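Local coordinates for VP1 (Polyomavirus HPyV6, PDB 4PCG), which forms, as the major capsid protein, pentamers of the viral coat, here in a jelly-roll fragment of the full-length chain, and probably takes part in attachment to host cells, at residues G124-D129 with R164-A169; D129-N134 with A179-N184. All blocks are in the same frame, centred on the assembly; numbering follows the deposited sequence.

Contact 1: G124-D129 with R164-A169; sequences GGSPLD and RKQVTA
Asp129 and Gln166 form a pair whose side chains share one face of the sheet, and because both put CG anti to the carbonyl carbon (chi1 -61° and -67°) they run side by side, pointing the same way. The glutamine chain is extended beyond CG, and its amide plane lies only 6° from that of the carboxylate. Asp129 OD1 presses on the methylene Gln166 CG at 3.2 Å, while Gln166 NE2 gives a weak hydrogen bond to Pro127 O at 3.4 Å. A long, flexible polar side chain suits this partly exposed place: its stem covers the proline, CB to CB at 3.8 Å, and its amide reaches the backbone. Pro127 also meets the methyl of Thr168, with CG 3.8 Å from CG2. The firm bond is the nearly straight one from Val167 N to Leu128 O, 2.9 Å long. On its other side, where a regular pair would have Leu128 N donate directly to Val167 O, a water intervenes, accepting from Leu128 N at 2.8 Å and donating to Val167 O at 2.9 Å. Leu128, buried, packs on Phe120 and Ala122 of strand 117-124, as suits a large apolar residue over the main sheet. The pattern is that of two antiparallel strands parting beyond a non-hydrogen-bonded pair, Asp129 with Gln166, at one end of a small three-stranded sheet beside the VP1 jelly roll.

Contact 2: D129-N134 with A179-N184; sequences DVIGIN and ADPTRN
Ala179 faces Val130 as a non-hydrogen-bonded antiparallel pair whose side chains diverge; its small methyl turns away from the partner strand and packs on Tyr189. Next, Asp180 leaves the strand but still donates its N to Asp129 O at 2.9 Å. With CG anti to the backbone N (chi1 -175°), its side chain crosses that of Ile131 at about a right angle, and OD1 comes 3.6 Å from Ile131 CD1. The other oxygen, OD2, shares a water with Val130 O. Pro181 brings its ring near the end of Ile131 and fits the second position of a type I turn from Asp180 to Arg183. Within this turn Asp180 OD1 accepts from Thr182 N, making an Asx turn, and also from Thr182 OG1 at 2.7 Å, both from the same face of its plane. Arg183 lays CB against Asp129 OD2 at 3.4 Å; its extended chain carries the guanidinium outward, where NH1 reaches Asp129 OD1 through a water. Asn184, in the left-handed backbone region that asparagine tolerates well, clasps one residue twice: OD1 accepts from Asp129 N at 2.9 Å, and ND2 donates to Asp129 O at 3.0 Å, on the same face as Asp180 N, and also to Asp180 O. Asn184 N completes the grip, meeting Asp129 OD2 at 2.9 Å on its anti side.

Overall arrangement
The two contacts lie on either side of strand 129-132, the central member of a three-stranded antiparallel sheet with 163-166 and 177-179 outside it; their centres are about 9 Å apart. Asp129 belongs to both, and the segments alternate along the chain. Contact 1 meets contact 2 directly through the salt bridge Arg164 NE to Asp180 OD2 at 2.7 Å, and Lys165 O lies 2.8 Å from Val130 N, a probable backbone hydrogen bond. Contact 2 is the more buried of the two, with Ile131 and Pro181 packing on Ile93 and Phe264 of a neighbouring subunit. The sodium ion is bound elsewhere, by Thr48, Thr50, Thr52 and Asp54.

Contact 1: G124-D129 with R164-A169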
loop_
_atom_site.group_PDB
_atom_site.type_symbol
_atom_site.label_atom_id
_atom_site.label_comp_id
_atom_site.label_asym_id
_atom_site.label_seq_id
_atom_site.Cartn_x
_atom_site.Cartn_y
_atom_site.Cartn_z
ATOM N N GLY B 124 -20.117 18.999 9.954
ATOM C CA GLY B 124 -19.924 20.377 10.387
ATOM C C GLY B 124 -21.123 21.066 11.000
ATOM O O GLY B 124 -22.241 20.521 11.037
ATOM N N GLY B 125 -20.874 22.288 11.485
ATOM C CA GLY B 125 -21.896 23.080 12.099
ATOM C C GLY B 125 -22.556 24.034 11.114
ATOM O O GLY B 125 -23.457 24.757 11.461
ATOM N N SER B 126 -22.088 24.007 9.873
ATOM C CA SER B 126 -22.683 24.805 8.811
ATOM C C SER B 126 -22.300 24.102 7.497
ATOM O O SER B 126 -21.507 23.167 7.499
ATOM C CB SER B 126 -22.195 26.250 8.868
ATOM O OG SER B 126 -20.817 26.298 8.708
ATOM N N PRO B 127 -22.894 24.521 6.375
ATOM C CA PRO B 127 -22.576 23.811 5.125
ATOM C C PRO B 127 -21.093 23.798 4.742
ATOM O O PRO B 127 -20.337 24.710 5.075
ATOM C CB PRO B 127 -23.354 24.603 4.074
ATOM C CG PRO B 127 -24.439 25.301 4.802
ATOM C CD PRO B 127 -23.871 25.605 6.170
ATOM N N LEU B 128 -20.707 22.775 3.991
ATOM C CA LEU B 128 -19.354 22.596 3.514
ATOM C C LEU B 128 -18.973 23.737 2.579
ATOM O O LEU B 128 -19.684 23.993 1.599
ATOM C CB LEU B 128 -19.246 21.272 2.749
ATOM C CG LEU B 128 -17.862 20.913 2.201
ATOM C CD1 LEU B 128 -16.883 20.615 3.331
ATOM C CD2 LEU B 128 -17.953 19.757 1.231
ATOM N N ASP B 129 -17.861 24.395 2.868
ATOM C CA ASP B 129 -17.303 25.409 1.977
ATOM C C ASP B 129 -16.519 24.708 0.867
ATOM O O ASP B 129 -15.705 23.781 1.145
ATOM C CB ASP B 129 -16.380 26.338 2.740
ATOM C CG ASP B 129 -17.090 27.089 3.852
ATOM O OD1 ASP B 129 -17.957 27.926 3.511
ATOM O OD2 ASP B 129 -16.734 26.894 5.053
ATOM N N ARG B 164 -16.080 30.532 -4.988
ATOM C CA ARG B 164 -16.277 29.923 -3.678
ATOM C C ARG B 164 -17.739 29.981 -3.275
ATOM O O ARG B 164 -18.393 31.033 -3.388
ATOM C CB ARG B 164 -15.405 30.630 -2.633
ATOM C CG ARG B 164 -13.952 30.192 -2.663
ATOM C CD ARG B 164 -13.139 30.935 -1.621
ATOM N NE ARG B 164 -11.934 30.170 -1.308
ATOM C CZ ARG B 164 -10.763 30.318 -1.917
ATOM N NH1 ARG B 164 -10.589 31.221 -2.879
ATOM N NH2 ARG B 164 -9.743 29.574 -1.532
ATOM N N LYS B 165 -18.261 28.856 -2.816
ATOM C CA LYS B 165 -19.560 28.859 -2.149
ATOM C C LYS B 165 -19.706 27.659 -1.238
ATOM O O LYS B 165 -18.743 26.977 -1.014
ATOM C CB LYS B 165 -20.704 29.006 -3.128
ATOM C CG LYS B 165 -20.696 28.046 -4.256
ATOM C CD LYS B 165 -21.817 28.347 -5.280
ATOM C CE LYS B 165 -21.935 29.762 -5.788
ATOM N NZ LYS B 165 -22.996 29.868 -6.849
ATOM N N GLN B 166 -20.908 27.441 -0.710
ATOM C CA GLN B 166 -21.204 26.313 0.151
ATOM C C GLN B 166 -22.139 25.308 -0.524
ATOM O O GLN B 166 -23.001 25.673 -1.368
ATOM C CB GLN B 166 -21.852 26.846 1.434
ATOM C CG GLN B 166 -20.894 27.683 2.275
ATOM C CD GLN B 166 -21.553 28.369 3.457
ATOM O OE1 GLN B 166 -22.384 29.240 3.275
ATOM N NE2 GLN B 166 -21.217 27.928 4.676
ATOM N N VAL B 167 -21.969 24.050 -0.150
ATOM C CA VAL B 167 -22.819 22.974 -0.620
ATOM C C VAL B 167 -24.157 22.971 0.136
ATOM O O VAL B 167 -24.279 22.450 1.235
ATOM C CB VAL B 167 -22.102 21.625 -0.575
ATOM C CG1 VAL B 167 -23.019 20.528 -1.101
ATOM C CG2 VAL B 167 -20.833 21.684 -1.401
ATOM N N THR B 168 -25.156 23.608 -0.470
ATOM C CA THR B 168 -26.450 23.778 0.136
ATOM C C THR B 168 -27.560 23.183 -0.716
ATOM O O THR B 168 -28.729 23.370 -0.422
ATOM C CB THR B 168 -26.727 25.262 0.337
ATOM O OG1 THR B 168 -26.694 25.927 -0.928
ATOM C CG2 THR B 168 -25.664 25.892 1.241
ATOM N N ALA B 169 -27.197 22.485 -1.786
ATOM C CA ALA B 169 -28.201 21.916 -2.693
ATOM C C ALA B 169 -27.634 20.639 -3.301
ATOM O O ALA B 169 -26.508 20.280 -3.023
ATOM C CB ALA B 169 -28.567 22.925 -3.773
HETATM O O HOH W 1 -22.706 20.961 3.124
#

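Contact 2: D129-N134 with A179-N184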
loop_
_atom_site.group_PDB
_atom_site.type_symbol
_atom_site.label_atom_id
_atom_site.label_comp_id
_atom_site.label_asym_id
_atom_site.label_seq_id
_atom_site.Cartn_x
_atom_site.Cartn_y
_atom_site.Cartn_z
ATOM N N ASP B 129 -17.861 24.395 2.868
ATOM C CA ASP B 129 -17.303 25.409 1.977
ATOM C C ASP B 129 -16.519 24.708 0.867
ATOM O O ASP B 129 -15.705 23.781 1.145
ATOM C CB ASP B 129 -16.380 26.338 2.740
ATOM C CG ASP B 129 -17.090 27.089 3.852
ATOM O OD1 ASP B 129 -17.957 27.926 3.511
ATOM O OD2 ASP B 129 -16.734 26.894 5.053
ATOM N N VAL B 130 -16.790 25.104 -0.376
ATOM C CA VAL B 130 -16.112 24.488 -1.544
ATOM C C VAL B 130 -15.561 25.542 -2.517
ATOM O O VAL B 130 -15.985 26.708 -2.508
ATOM C CB VAL B 130 -17.030 23.523 -2.321
ATOM C CG1 VAL B 130 -17.232 22.212 -1.554
ATOM C CG2 VAL B 130 -18.366 24.175 -2.665
ATOM N N ILE B 131 -14.642 25.090 -3.372
ATOM C CA ILE B 131 -14.004 25.892 -4.380
ATOM C C ILE B 131 -14.364 25.186 -5.703
ATOM O O ILE B 131 -14.207 23.977 -5.802
ATOM C CB ILE B 131 -12.478 25.899 -4.251
ATOM C CG1 ILE B 131 -12.006 26.387 -2.876
ATOM C CG2 ILE B 131 -11.855 26.815 -5.316
ATOM C CD1 ILE B 131 -10.526 26.139 -2.602
ATOM N N GLY B 132 -14.856 25.938 -6.668
ATOM C CA GLY B 132 -15.275 25.357 -7.964
ATOM C C GLY B 132 -14.319 25.754 -9.051
ATOM O O GLY B 132 -14.105 26.947 -9.305
ATOM N N ILE B 133 -13.743 24.755 -9.711
ATOM C CA ILE B 133 -12.742 24.973 -10.743
ATOM C C ILE B 133 -13.037 24.130 -11.979
ATOM O O ILE B 133 -13.289 22.941 -11.882
ATOM C CB ILE B 133 -11.332 24.632 -10.217
ATOM C CG1 ILE B 133 -10.956 25.607 -9.089
ATOM C CG2 ILE B 133 -10.288 24.760 -11.309
ATOM C CD1 ILE B 133 -9.769 25.170 -8.272
ATOM N N ASN B 134 -13.047 24.793 -13.121
ATOM C CA ASN B 134 -13.141 24.114 -14.418
ATOM C C ASN B 134 -11.739 23.702 -14.819
ATOM O O ASN B 134 -10.880 24.553 -14.984
ATOM C CB ASN B 134 -13.754 25.045 -15.463
ATOM C CG ASN B 134 -14.006 24.341 -16.781
ATOM O OD1 ASN B 134 -13.245 23.460 -17.182
ATOM N ND2 ASN B 134 -15.076 24.724 -17.461
ATOM N N ALA B 179 -13.475 20.654 -1.451
ATOM C CA ALA B 179 -13.487 21.261 -0.096
ATOM C C ALA B 179 -12.461 22.380 -0.009
ATOM O O ALA B 179 -11.376 22.286 -0.542
ATOM C CB ALA B 179 -13.207 20.210 0.964
ATOM N N ASP B 180 -12.821 23.468 0.683
ATOM C CA ASP B 180 -12.010 24.651 0.749
ATOM C C ASP B 180 -11.232 24.666 2.076
ATOM O O ASP B 180 -11.838 24.912 3.117
ATOM C CB ASP B 180 -12.918 25.885 0.699
ATOM C CG ASP B 180 -12.131 27.195 0.636
ATOM O OD1 ASP B 180 -10.889 27.194 0.788
ATOM O OD2 ASP B 180 -12.777 28.259 0.439
ATOM N N PRO B 181 -9.911 24.407 2.034
ATOM C CA PRO B 181 -9.138 24.385 3.301
ATOM C C PRO B 181 -8.930 25.745 3.930
ATOM O O PRO B 181 -8.488 25.820 5.079
ATOM C CB PRO B 181 -7.808 23.724 2.883
ATOM C CG PRO B 181 -7.637 24.149 1.456
ATOM C CD PRO B 181 -9.042 24.133 0.871
ATOM N N THR B 182 -9.259 26.826 3.220
ATOM C CA THR B 182 -9.158 28.158 3.787
ATOM C C THR B 182 -10.388 28.507 4.609
ATOM O O THR B 182 -10.386 29.518 5.270
ATOM C CB THR B 182 -8.963 29.277 2.739
ATOM O OG1 THR B 182 -10.187 29.492 2.024
ATOM C CG2 THR B 182 -7.772 28.969 1.800
ATOM N N ARG B 183 -11.425 27.682 4.568
ATOM C CA ARG B 183 -12.648 27.897 5.344
ATOM C C ARG B 183 -12.955 26.635 6.166
ATOM O O ARG B 183 -12.021 26.025 6.721
ATOM C CB ARG B 183 -13.789 28.376 4.431
ATOM C CG ARG B 183 -13.416 29.656 3.682
ATOM C CD ARG B 183 -14.533 30.160 2.769
ATOM N NE ARG B 183 -14.145 31.420 2.181
ATOM C CZ ARG B 183 -14.938 32.245 1.491
ATOM N NH1 ARG B 183 -16.205 31.961 1.248
ATOM N NH2 ARG B 183 -14.438 33.377 1.039
ATOM N N ASN B 184 -14.205 26.208 6.227
ATOM C CA ASN B 184 -14.584 25.006 6.968
ATOM C C ASN B 184 -14.094 24.998 8.399
ATOM O O ASN B 184 -13.679 23.946 8.917
ATOM C CB ASN B 184 -14.169 23.763 6.210
ATOM C CG ASN B 184 -15.013 23.586 4.950
ATOM O OD1 ASN B 184 -16.229 23.494 5.045
ATOM N ND2 ASN B 184 -14.374 23.544 3.782
HETATM O O HOH W 2 -17.673 29.378 1.203
HETATM O O HOH W 3 -15.542 28.225 -0.184
#